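PDB 4R94: initiator protein NS1 from Murine minute virus, which nicks viral DNA at the replication origin through its N-terminal nuclease domain, the part in this model, and unwinds it with an ATP-driven helicase. Local coordinates for residues S27-E33 with N180-L186; E119-D123 with P222-F228; F211-K216 with E242-V248. All blocks are in the same frame, centred on the assembly; numbering follows the deposited sequence.

Interaction 1: S27-E33 with N180-L186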
loop_
_atom_site.group_PDB
_atom_site.type_symbol
_atom_site.label_atom_id
_atom_site.label_comp_id
_atom_site.label_asym_id
_atom_site.label_seq_id
_atom_site.Cartn_x
_atom_site.Cartn_y
_atom_site.Cartn_z
ATOM N N SER A 27 0.476 10.320 4.657
ATOM C CA SER A 27 -0.488 9.282 4.342
ATOM C C SER A 27 -0.769 9.312 2.852
ATOM O O SER A 27 -1.213 10.333 2.316
ATOM C CB SER A 27 -1.778 9.492 5.144
ATOM O OG SER A 27 -2.826 8.658 4.656
ATOM N N PHE A 28 -0.447 8.213 2.172
ATOM C CA PHE A 28 -0.725 8.062 0.742
ATOM C C PHE A 28 -1.690 6.912 0.474
ATOM O O PHE A 28 -1.786 5.972 1.260
ATOM C CB PHE A 28 0.557 7.766 -0.059
ATOM C CG PHE A 28 1.606 8.831 0.034
ATOM C CD1 PHE A 28 1.513 9.984 -0.730
ATOM C CD2 PHE A 28 2.707 8.662 0.864
ATOM C CE1 PHE A 28 2.483 10.950 -0.668
ATOM C CE2 PHE A 28 3.696 9.641 0.935
ATOM C CZ PHE A 28 3.563 10.796 0.183
ATOM N N VAL A 29 -2.398 6.979 -0.645
ATOM C CA VAL A 29 -3.101 5.813 -1.163
ATOM C C VAL A 29 -2.657 5.568 -2.599
ATOM O O VAL A 29 -2.651 6.482 -3.432
ATOM C CB VAL A 29 -4.635 5.977 -1.107
ATOM C CG1 VAL A 29 -5.316 4.783 -1.724
ATOM C CG2 VAL A 29 -5.084 6.129 0.338
ATOM N N PHE A 30 -2.235 4.334 -2.860
ATOM C CA PHE A 30 -1.901 3.875 -4.202
ATOM C C PHE A 30 -3.127 3.170 -4.734
ATOM O O PHE A 30 -3.708 2.312 -4.053
ATOM C CB PHE A 30 -0.699 2.926 -4.184
ATOM C CG PHE A 30 0.638 3.609 -3.952
ATOM C CD1 PHE A 30 0.969 4.133 -2.706
ATOM C CD2 PHE A 30 1.576 3.667 -4.976
ATOM C CE1 PHE A 30 2.209 4.734 -2.495
ATOM C CE2 PHE A 30 2.816 4.257 -4.775
ATOM C CZ PHE A 30 3.139 4.793 -3.542
ATOM N N LYS A 31 -3.544 3.525 -5.941
ATOM C CA LYS A 31 -4.725 2.863 -6.495
ATOM C C LYS A 31 -4.630 2.723 -7.992
ATOM O O LYS A 31 -3.633 3.095 -8.601
ATOM C CB LYS A 31 -5.991 3.637 -6.122
ATOM C CG LYS A 31 -6.049 5.007 -6.733
ATOM C CD LYS A 31 -7.207 5.800 -6.127
ATOM C CE LYS A 31 -7.153 7.252 -6.538
ATOM N NZ LYS A 31 -8.172 8.049 -5.774
ATOM N N ASN A 32 -5.668 2.159 -8.584
ATOM C CA ASN A 32 -5.828 2.270 -10.030
ATOM C C ASN A 32 -7.310 2.420 -10.308
ATOM O O ASN A 32 -8.139 2.298 -9.403
ATOM C CB ASN A 32 -5.204 1.094 -10.797
ATOM C CG ASN A 32 -5.745 -0.269 -10.389
ATOM O OD1 ASN A 32 -6.882 -0.411 -9.962
ATOM N ND2 ASN A 32 -4.917 -1.294 -10.567
ATOM N N GLU A 33 -7.619 2.787 -11.539
ATOM C CA GLU A 33 -9.005 2.987 -11.954
ATOM C C GLU A 33 -9.166 2.254 -13.256
ATOM O O GLU A 33 -8.191 2.017 -13.959
ATOM C CB GLU A 33 -9.335 4.473 -12.107
ATOM C CG GLU A 33 -9.245 5.233 -10.794
ATOM C CD GLU A 33 -9.431 6.719 -10.949
ATOM O OE1 GLU A 33 -9.675 7.171 -12.089
ATOM O OE2 GLU A 33 -9.327 7.432 -9.921
ATOM N N ASN A 180 -4.961 11.617 -13.405
ATOM C CA ASN A 180 -6.032 11.258 -12.494
ATOM C C ASN A 180 -5.549 10.871 -11.097
ATOM O O ASN A 180 -6.319 10.326 -10.302
ATOM C CB ASN A 180 -6.860 10.118 -13.073
ATOM C CG ASN A 180 -7.789 10.583 -14.180
ATOM O OD1 ASN A 180 -8.881 11.080 -13.917
ATOM N ND2 ASN A 180 -7.360 10.428 -15.414
ATOM N N GLU A 181 -4.277 11.152 -10.826
ATOM C CA GLU A 181 -3.688 11.002 -9.501
ATOM C C GLU A 181 -3.959 9.642 -8.883
ATOM O O GLU A 181 -4.671 9.531 -7.876
ATOM C CB GLU A 181 -4.203 12.103 -8.571
ATOM C CG GLU A 181 -3.759 13.489 -8.996
ATOM C CD GLU A 181 -3.933 14.526 -7.900
ATOM O OE1 GLU A 181 -4.741 14.312 -6.968
ATOM O OE2 GLU A 181 -3.240 15.557 -7.974
ATOM N N TRP A 182 -3.380 8.606 -9.486
ATOM C CA TRP A 182 -3.523 7.267 -8.940
ATOM C C TRP A 182 -2.638 7.053 -7.704
ATOM O O TRP A 182 -2.631 5.960 -7.132
ATOM C CB TRP A 182 -3.193 6.220 -10.009
ATOM C CG TRP A 182 -4.264 6.089 -11.065
ATOM C CD1 TRP A 182 -5.342 6.907 -11.258
ATOM C CD2 TRP A 182 -4.356 5.067 -12.064
ATOM N NE1 TRP A 182 -6.096 6.459 -12.326
ATOM C CE2 TRP A 182 -5.508 5.330 -12.834
ATOM C CE3 TRP A 182 -3.570 3.955 -12.384
ATOM C CZ2 TRP A 182 -5.893 4.522 -13.906
ATOM C CZ3 TRP A 182 -3.948 3.154 -13.449
ATOM C CH2 TRP A 182 -5.101 3.442 -14.195
ATOM N N VAL A 183 -1.873 8.076 -7.317
ATOM C CA VAL A 183 -1.382 8.139 -5.947
ATOM C C VAL A 183 -1.962 9.384 -5.311
ATOM O O VAL A 183 -1.744 10.481 -5.828
ATOM C CB VAL A 183 0.146 8.212 -5.840
ATOM C CG1 VAL A 183 0.547 8.287 -4.383
ATOM C CG2 VAL A 183 0.806 6.990 -6.519
ATOM N N THR A 184 -2.701 9.227 -4.212
ATOM C CA THR A 184 -3.259 10.386 -3.516
ATOM C C THR A 184 -2.488 10.662 -2.224
ATOM O O THR A 184 -1.871 9.762 -1.655
ATOM C CB THR A 184 -4.752 10.199 -3.189
ATOM O OG1 THR A 184 -4.934 9.105 -2.282
ATOM C CG2 THR A 184 -5.562 9.952 -4.445
ATOM N N LEU A 185 -2.555 11.913 -1.769
ATOM C CA LEU A 185 -1.926 12.366 -0.533
ATOM C C LEU A 185 -2.996 12.959 0.382
ATOM O O LEU A 185 -3.811 13.763 -0.068
ATOM C CB LEU A 185 -0.851 13.409 -0.846
ATOM C CG LEU A 185 -0.313 14.235 0.321
ATOM C CD1 LEU A 185 0.618 13.408 1.197
ATOM C CD2 LEU A 185 0.368 15.489 -0.230
ATOM N N LEU A 186 -2.998 12.563 1.646
ATOM C CA LEU A 186 -3.971 13.099 2.604
ATOM C C LEU A 186 -3.718 14.584 2.832
ATOM O O LEU A 186 -2.594 14.990 3.127
ATOM C CB LEU A 186 -3.903 12.359 3.939
ATOM C CG LEU A 186 -4.992 12.815 4.924
ATOM C CD1 LEU A 186 -6.353 12.351 4.431
ATOM C CD2 LEU A 186 -4.710 12.290 6.326
HETATM O O HOH W 1 -0.320 13.115 4.343
HETATM O O HOH W 2 -7.322 10.314 -7.236
HETATM O O HOH W 3 -8.813 9.842 -9.458
HETATM O O HOH W 4 -10.338 9.809 -11.663
#
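V29 and T184 form the hydrogen-bonded pair of a short antiparallel beta pairing, in which the strand 183-185 is added along strand 24-31 of the nuclease domain's antiparallel sheet. Both backbone groups of each residue are used: V29 N donates to T184 O at 3.0 Å, and T184 N returns to V29 O at 2.9 Å. One bond on each flank continues the pattern, L186 N to S27 O and K31 N to W182 O, both 2.9 Å. The other edge of 24-31 is also occupied, since F28 and F30 bond to V130 and C128 of strand 125-134. Helix 142-160 serves two more carbonyls: W153 NE1 bonds K31 O, and R146 NH1 bonds V183 O.

F28, F30, V183 and L185 share one face, the first three buried. V183 CG2 sits over the F30 ring, 4.1 Å from its centroid, and W153 meets that ring edge-to-face. On the other face V29 and T184 run side by side, with V29 near the metal ligands H127 and H129.

Past the strands, the backbone of N32 and E33 lies over one face of the W182 indole; N32 CA is 3.8 Å from the centroid of the six-membered ring. The N32 amide leads away and gives ND2 to W44 O. Waters serve the polar ends at the rim: one joins S27 N to L186 O, and two link the E33 carboxylate to N180. K31 CG lies between its backbone N and carbonyl carbon (chi1 65°), and the extended chain crosses T184 at about a right angle to reach a further water, 2.8 Å from K31 NZ and 2.8 Å from E181 O.

Interaction 2: E119-D123 with P222-F228. With MG (magnesium ion), chain B.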
loop_
_atom_site.group_PDB
_atom_site.type_symbol
_atom_site.label_atom_id
_atom_site.label_comp_id
_atom_site.label_asym_id
_atom_site.label_seq_id
_atom_site.Cartn_x
_atom_site.Cartn_y
_atom_site.Cartn_z
ATOM N N GLU A 119 -6.241 -2.959 0.870
ATOM C CA GLU A 119 -7.654 -3.025 1.229
ATOM C C GLU A 119 -8.571 -3.103 0.007
ATOM O O GLU A 119 -8.144 -2.935 -1.144
ATOM C CB GLU A 119 -8.054 -1.809 2.076
ATOM C CG GLU A 119 -7.272 -1.678 3.377
ATOM C CD GLU A 119 -7.752 -0.535 4.258
ATOM O OE1 GLU A 119 -8.430 0.394 3.757
ATOM O OE2 GLU A 119 -7.416 -0.570 5.453
ATOM N N TRP A 120 -9.852 -3.355 0.276
ATOM C CA TRP A 120 -10.850 -3.405 -0.777
ATOM C C TRP A 120 -11.991 -2.506 -0.373
ATOM O O TRP A 120 -12.710 -2.802 0.576
ATOM C CB TRP A 120 -11.356 -4.827 -1.007
ATOM C CG TRP A 120 -12.251 -4.932 -2.196
ATOM C CD1 TRP A 120 -13.604 -4.715 -2.239
ATOM C CD2 TRP A 120 -11.856 -5.281 -3.520
ATOM N NE1 TRP A 120 -14.069 -4.905 -3.520
ATOM C CE2 TRP A 120 -13.015 -5.258 -4.325
ATOM C CE3 TRP A 120 -10.634 -5.609 -4.105
ATOM C CZ2 TRP A 120 -12.981 -5.547 -5.689
ATOM C CZ3 TRP A 120 -10.600 -5.906 -5.461
ATOM C CH2 TRP A 120 -11.768 -5.873 -6.237
ATOM N N GLY A 121 -12.131 -1.396 -1.077
ATOM C CA GLY A 121 -13.176 -0.441 -0.759
ATOM C C GLY A 121 -14.485 -0.809 -1.428
ATOM O O GLY A 121 -14.500 -1.392 -2.510
ATOM N N LYS A 122 -15.588 -0.470 -0.761
ATOM C CA LYS A 122 -16.919 -0.733 -1.285
ATOM C C LYS A 122 -17.097 -0.192 -2.701
ATOM O O LYS A 122 -17.663 -0.863 -3.572
ATOM C CB LYS A 122 -17.968 -0.124 -0.350
ATOM C CG LYS A 122 -19.363 -0.045 -0.941
ATOM C CD LYS A 122 -20.315 0.665 0.016
ATOM C CE LYS A 122 -21.618 1.044 -0.678
ATOM N NZ LYS A 122 -22.293 -0.137 -1.282
ATOM N N ASP A 123 -16.591 1.015 -2.929
ATOM C CA ASP A 123 -16.747 1.678 -4.216
ATOM C C ASP A 123 -15.530 1.508 -5.137
ATOM O O ASP A 123 -15.679 1.128 -6.302
ATOM C CB ASP A 123 -17.044 3.163 -3.991
ATOM C CG ASP A 123 -18.356 3.389 -3.228
ATOM O OD1 ASP A 123 -19.332 2.652 -3.487
ATOM O OD2 ASP A 123 -18.408 4.296 -2.371
ATOM N N PRO A 222 -14.374 -9.797 -2.307
ATOM C CA PRO A 222 -13.897 -9.352 -0.994
ATOM C C PRO A 222 -14.980 -8.648 -0.193
ATOM O O PRO A 222 -15.841 -7.978 -0.773
ATOM C CB PRO A 222 -12.777 -8.362 -1.335
ATOM C CG PRO A 222 -12.403 -8.651 -2.735
ATOM C CD PRO A 222 -13.640 -9.156 -3.409
ATOM N N ARG A 223 -14.931 -8.801 1.125
ATOM C CA ARG A 223 -15.812 -8.060 2.012
ATOM C C ARG A 223 -15.498 -6.576 1.900
ATOM O O ARG A 223 -14.332 -6.180 1.916
ATOM C CB ARG A 223 -15.644 -8.525 3.453
ATOM C CG ARG A 223 -16.502 -7.758 4.430
ATOM C CD ARG A 223 -16.123 -8.054 5.867
ATOM N NE ARG A 223 -16.859 -7.187 6.781
ATOM C CZ ARG A 223 -16.512 -5.932 7.057
ATOM N NH1 ARG A 223 -15.431 -5.396 6.494
ATOM N NH2 ARG A 223 -17.247 -5.215 7.900
ATOM N N ASP A 224 -16.525 -5.747 1.780
ATOM C CA ASP A 224 -16.274 -4.328 1.601
ATOM C C ASP A 224 -15.576 -3.754 2.826
ATOM O O ASP A 224 -15.977 -4.001 3.966
ATOM C CB ASP A 224 -17.568 -3.582 1.295
ATOM C CG ASP A 224 -18.012 -3.773 -0.146
ATOM O OD1 ASP A 224 -17.209 -4.301 -0.954
ATOM O OD2 ASP A 224 -19.151 -3.383 -0.480
ATOM N N GLY A 225 -14.489 -3.032 2.575
ATOM C CA GLY A 225 -13.729 -2.391 3.633
ATOM C C GLY A 225 -12.700 -3.281 4.307
ATOM O O GLY A 225 -12.016 -2.840 5.239
ATOM N N GLY A 226 -12.578 -4.521 3.844
ATOM C CA GLY A 226 -11.659 -5.464 4.461
ATOM C C GLY A 226 -10.220 -5.237 4.017
ATOM O O GLY A 226 -9.972 -4.494 3.073
ATOM N N TYR A 227 -9.277 -5.859 4.713
ATOM C CA TYR A 227 -7.865 -5.766 4.317
ATOM C C TYR A 227 -7.371 -7.114 3.801
ATOM O O TYR A 227 -7.842 -8.185 4.219
ATOM C CB TYR A 227 -6.986 -5.289 5.494
ATOM C CG TYR A 227 -6.693 -6.370 6.532
ATOM C CD1 TYR A 227 -7.605 -6.653 7.548
ATOM C CD2 TYR A 227 -5.510 -7.106 6.491
ATOM C CE1 TYR A 227 -7.353 -7.646 8.480
ATOM C CE2 TYR A 227 -5.241 -8.089 7.427
ATOM C CZ TYR A 227 -6.172 -8.360 8.417
ATOM O OH TYR A 227 -5.927 -9.349 9.348
ATOM N N PHE A 228 -6.415 -7.056 2.883
ATOM C CA PHE A 228 -5.761 -8.252 2.356
ATOM C C PHE A 228 -4.505 -8.629 3.130
ATOM O O PHE A 228 -4.297 -9.780 3.488
ATOM C CB PHE A 228 -5.344 -8.057 0.900
ATOM C CG PHE A 228 -6.479 -8.005 -0.089
ATOM C CD1 PHE A 228 -7.096 -9.170 -0.529
ATOM C CD2 PHE A 228 -6.867 -6.795 -0.644
ATOM C CE1 PHE A 228 -8.113 -9.116 -1.479
ATOM C CE2 PHE A 228 -7.880 -6.725 -1.579
ATOM C CZ PHE A 228 -8.509 -7.894 -2.002
HETATM MG MG MG B . -8.985 2.115 2.744
HETATM O O HOH W 5 -11.624 -0.148 5.044
HETATM O O HOH W 6 -9.692 3.921 1.903
HETATM O O HOH W 7 -10.870 1.098 2.639
HETATM O O HOH W 8 -9.481 2.993 4.531
#
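E119 and Y227 face each other as an antiparallel non-hydrogen-bonded pair, and beyond them W120 takes both backbone bonds, its N donating to G226 O at 3.0 Å and its O receiving G225 N at 2.7 Å. The second bond has its N-H bent to 143°. A type II turn from R223 to G226, with G225 at positive phi, sets G225 N and G226 O against the end of strand 112-121.

W120 carries most of the side-chain contact. With CG anti to the backbone N (chi1 -173°), its indole swings toward the turn, and P222 lies over one face, CG 3.7 Å from the centroid of the five-membered ring. D224 OD1 approaches the indole edge in plane near CD1, its carboxylate only 13° from the ring plane. W120 CE3 in turn comes to the edge of the F228 ring, 3.8 Å from CZ.

This is the end of strand 112-121 beside strand 227-232 in the sheet of an HUH-type nuclease domain, and E119 is one of its three protein metal ligands, with H127 and H129. Farther out, the aliphatic start of K122 lies along D224, with CG 3.4 Å from OD2, while the ammonium bends away.

The E119 side chain extends from the strand so that OE1 binds magnesium at 2.1 Å; the two histidines and three waters complete the six ligands. Its other oxygen, OE2, is held by a salt bridge to K214 and a hydrogen bond from Q117, which fixes the rotation of the carboxylate. A separate water donates to G225 O at 2.7 Å and, weakly, to E119 OE1.

Interaction 3: F211-K216 with E242-V248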
loop_
_atom_site.group_PDB
_atom_site.type_symbol
_atom_site.label_atom_id
_atom_site.label_comp_id
_atom_site.label_asym_id
_atom_site.label_seq_id
_atom_site.Cartn_x
_atom_site.Cartn_y
_atom_site.Cartn_z
ATOM N N PHE A 211 -5.935 1.044 11.247
ATOM C CA PHE A 211 -5.680 -0.002 10.247
ATOM C C PHE A 211 -5.769 -1.416 10.820
ATOM O O PHE A 211 -6.254 -2.332 10.150
ATOM C CB PHE A 211 -4.324 0.215 9.556
ATOM C CG PHE A 211 -4.326 1.391 8.627
ATOM C CD1 PHE A 211 -5.161 1.399 7.519
ATOM C CD2 PHE A 211 -3.538 2.508 8.891
ATOM C CE1 PHE A 211 -5.196 2.496 6.649
ATOM C CE2 PHE A 211 -3.556 3.607 8.037
ATOM C CZ PHE A 211 -4.398 3.613 6.923
ATOM N N LEU A 212 -5.342 -1.599 12.063
ATOM C CA LEU A 212 -5.428 -2.913 12.695
ATOM C C LEU A 212 -6.856 -3.295 13.137
ATOM O O LEU A 212 -7.086 -4.409 13.613
ATOM C CB LEU A 212 -4.469 -2.986 13.896
ATOM C CG LEU A 212 -2.972 -2.931 13.574
ATOM C CD1 LEU A 212 -2.110 -3.260 14.802
ATOM C CD2 LEU A 212 -2.632 -3.853 12.388
ATOM N N THR A 213 -7.819 -2.392 12.976
ATOM C CA THR A 213 -9.200 -2.731 13.321
ATOM C C THR A 213 -9.976 -3.374 12.181
ATOM O O THR A 213 -11.107 -3.830 12.390
ATOM C CB THR A 213 -10.017 -1.493 13.781
ATOM O OG1 THR A 213 -10.290 -0.634 12.664
ATOM C CG2 THR A 213 -9.288 -0.723 14.864
ATOM N N LYS A 214 -9.398 -3.410 10.978
ATOM C CA LYS A 214 -10.125 -3.899 9.809
ATOM C C LYS A 214 -10.343 -5.413 9.848
ATOM O O LYS A 214 -9.599 -6.148 10.509
ATOM C CB LYS A 214 -9.388 -3.525 8.503
ATOM C CG LYS A 214 -9.071 -2.031 8.329
ATOM C CD LYS A 214 -10.326 -1.163 8.328
ATOM C CE LYS A 214 -9.977 0.312 8.067
ATOM N NZ LYS A 214 -9.633 0.609 6.634
ATOM N N LYS A 215 -11.362 -5.871 9.130
ATOM C CA LYS A 215 -11.640 -7.302 8.989
ATOM C C LYS A 215 -10.876 -7.938 7.821
ATOM O O LYS A 215 -10.774 -7.353 6.745
ATOM C CB LYS A 215 -13.144 -7.528 8.800
ATOM C CG LYS A 215 -13.536 -8.998 8.658
ATOM C CD LYS A 215 -15.006 -9.221 8.994
ATOM C CE LYS A 215 -15.395 -10.687 8.853
ATOM N NZ LYS A 215 -16.761 -10.943 9.397
ATOM N N LYS A 216 -10.349 -9.141 8.036
ATOM C CA LYS A 216 -9.557 -9.842 7.025
ATOM C C LYS A 216 -10.429 -10.351 5.888
ATOM O O LYS A 216 -11.448 -11.019 6.106
ATOM C CB LYS A 216 -8.786 -11.005 7.670
ATOM C CG LYS A 216 -7.983 -11.904 6.712
ATOM C CD LYS A 216 -6.695 -11.246 6.277
ATOM C CE LYS A 216 -5.790 -12.221 5.496
ATOM N NZ LYS A 216 -5.109 -13.193 6.404
ATOM N N GLU A 242 -5.556 -12.014 11.992
ATOM C CA GLU A 242 -6.520 -10.962 12.348
ATOM C C GLU A 242 -6.735 -10.883 13.856
ATOM O O GLU A 242 -6.772 -9.797 14.420
ATOM C CB GLU A 242 -7.890 -11.143 11.670
ATOM C CG GLU A 242 -8.771 -9.893 11.907
ATOM C CD GLU A 242 -10.235 -9.990 11.480
ATOM O OE1 GLU A 242 -10.565 -10.711 10.516
ATOM O OE2 GLU A 242 -11.070 -9.306 12.129
ATOM N N GLY A 243 -6.859 -12.036 14.502
ATOM C CA GLY A 243 -7.068 -12.066 15.940
ATOM C C GLY A 243 -5.926 -11.421 16.694
ATOM O O GLY A 243 -6.138 -10.730 17.681
ATOM N N GLU A 244 -4.707 -11.627 16.208
ATOM C CA GLU A 244 -3.522 -11.084 16.856
ATOM C C GLU A 244 -3.444 -9.570 16.664
ATOM O O GLU A 244 -2.948 -8.849 17.525
ATOM C CB GLU A 244 -2.256 -11.761 16.310
ATOM C CG GLU A 244 -2.198 -13.260 16.635
ATOM C CD GLU A 244 -1.017 -13.979 15.996
ATOM O OE1 GLU A 244 -0.780 -13.807 14.779
ATOM O OE2 GLU A 244 -0.327 -14.733 16.717
ATOM N N ARG A 245 -3.911 -9.103 15.511
ATOM C CA ARG A 245 -3.921 -7.677 15.228
ATOM C C ARG A 245 -4.866 -6.954 16.195
ATOM O O ARG A 245 -4.546 -5.886 16.714
ATOM C CB ARG A 245 -4.332 -7.435 13.769
ATOM C CG ARG A 245 -3.259 -7.867 12.749
ATOM C CD ARG A 245 -3.865 -8.097 11.366
ATOM N NE ARG A 245 -4.538 -6.901 10.859
ATOM C CZ ARG A 245 -4.017 -6.067 9.966
ATOM N NH1 ARG A 245 -2.793 -6.280 9.475
ATOM N NH2 ARG A 245 -4.717 -5.004 9.578
ATOM N N HIS A 246 -6.028 -7.547 16.443
ATOM C CA HIS A 246 -6.968 -6.963 17.402
ATOM C C HIS A 246 -6.402 -6.999 18.820
ATOM O O HIS A 246 -6.610 -6.066 19.595
ATOM C CB HIS A 246 -8.313 -7.686 17.332
ATOM C CG HIS A 246 -9.000 -7.540 16.012
ATOM N ND1 HIS A 246 -9.030 -6.351 15.322
ATOM C CD2 HIS A 246 -9.655 -8.441 15.241
ATOM C CE1 HIS A 246 -9.691 -6.518 14.187
ATOM N NE2 HIS A 246 -10.079 -7.776 14.117
ATOM N N LEU A 247 -5.674 -8.059 19.167
ATOM C CA LEU A 247 -4.961 -8.068 20.444
ATOM C C LEU A 247 -3.944 -6.923 20.546
ATOM O O LEU A 247 -3.817 -6.295 21.594
ATOM C CB LEU A 247 -4.244 -9.399 20.672
ATOM C CG LEU A 247 -5.042 -10.641 21.052
ATOM C CD1 LEU A 247 -4.069 -11.772 21.363
ATOM C CD2 LEU A 247 -5.939 -10.361 22.240
ATOM N N VAL A 248 -3.210 -6.650 19.470
ATOM C CA VAL A 248 -2.298 -5.508 19.473
ATOM C C VAL A 248 -3.009 -4.180 19.779
ATOM O O VAL A 248 -2.521 -3.383 20.573
ATOM C CB VAL A 248 -1.553 -5.387 18.120
ATOM C CG1 VAL A 248 -0.761 -4.079 18.071
ATOM C CG2 VAL A 248 -0.629 -6.578 17.943
HETATM O O HOH W 9 -7.108 -6.108 11.476
HETATM O O HOH W 10 -8.245 -3.946 16.365
HETATM O O HOH W 11 -5.589 -13.853 9.571
#
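R245 and H246 on the helix 242-252 lie opposite L212 and T213 in the type I turn F211-K214, and the loop then runs on past E242 at the helix start. The turn falls in the predicted RCR-3 motif, just after the nuclease tyrosine Y210.

E242 stretches out to the loop, chi1 -171° and chi2 -171°, and divides its oxygens. OE1 accepts K216 N at 2.9 Å, from well above the carboxylate plane; OE2 uses its anti lone pair for H246 NE2 at 2.7 Å, almost in the imidazole plane. A water accepts from R245 NE and donates to both L212 O and K214 O.

L212 splits its branches: CD2 lies over the R245 guanidinium, 3.6 Å from CZ, and CD1 touches V248 CG1. The guanidinium is anchored to Q117 and S230, and Y227 makes a cation-pi contact with it.

The end of the K214 chain leads off to a salt bridge with E119 at the metal site. The helix 242-252 thus packs against the loop, with helix 8-19 touching both L212 and V248, and Y227 of strand 227-232 against K214, K216 and E242.

Interactions 1 and 2 belong to the same antiparallel sheet but to different strands, whereas interaction 3 joins a loop to a helix on the opposite side of the chain's centre from interaction 1. All three are partly buried; interaction 1 lies nearest the centre and depends on regular backbone pairing, with waters at its margin. Interaction 2 has fewer backbone bonds and mixes tryptophan packing with metal coordination. In interaction 3 the direct bonding passes mainly through side chains. Interactions 2 and 3 touch: the K214-E119 salt bridge ties the predicted RCR-3 motif to the metal site, and a probable hydrogen bond from Y227 N to K215 O (2.9 Å) ties the following loop to strand 227-232.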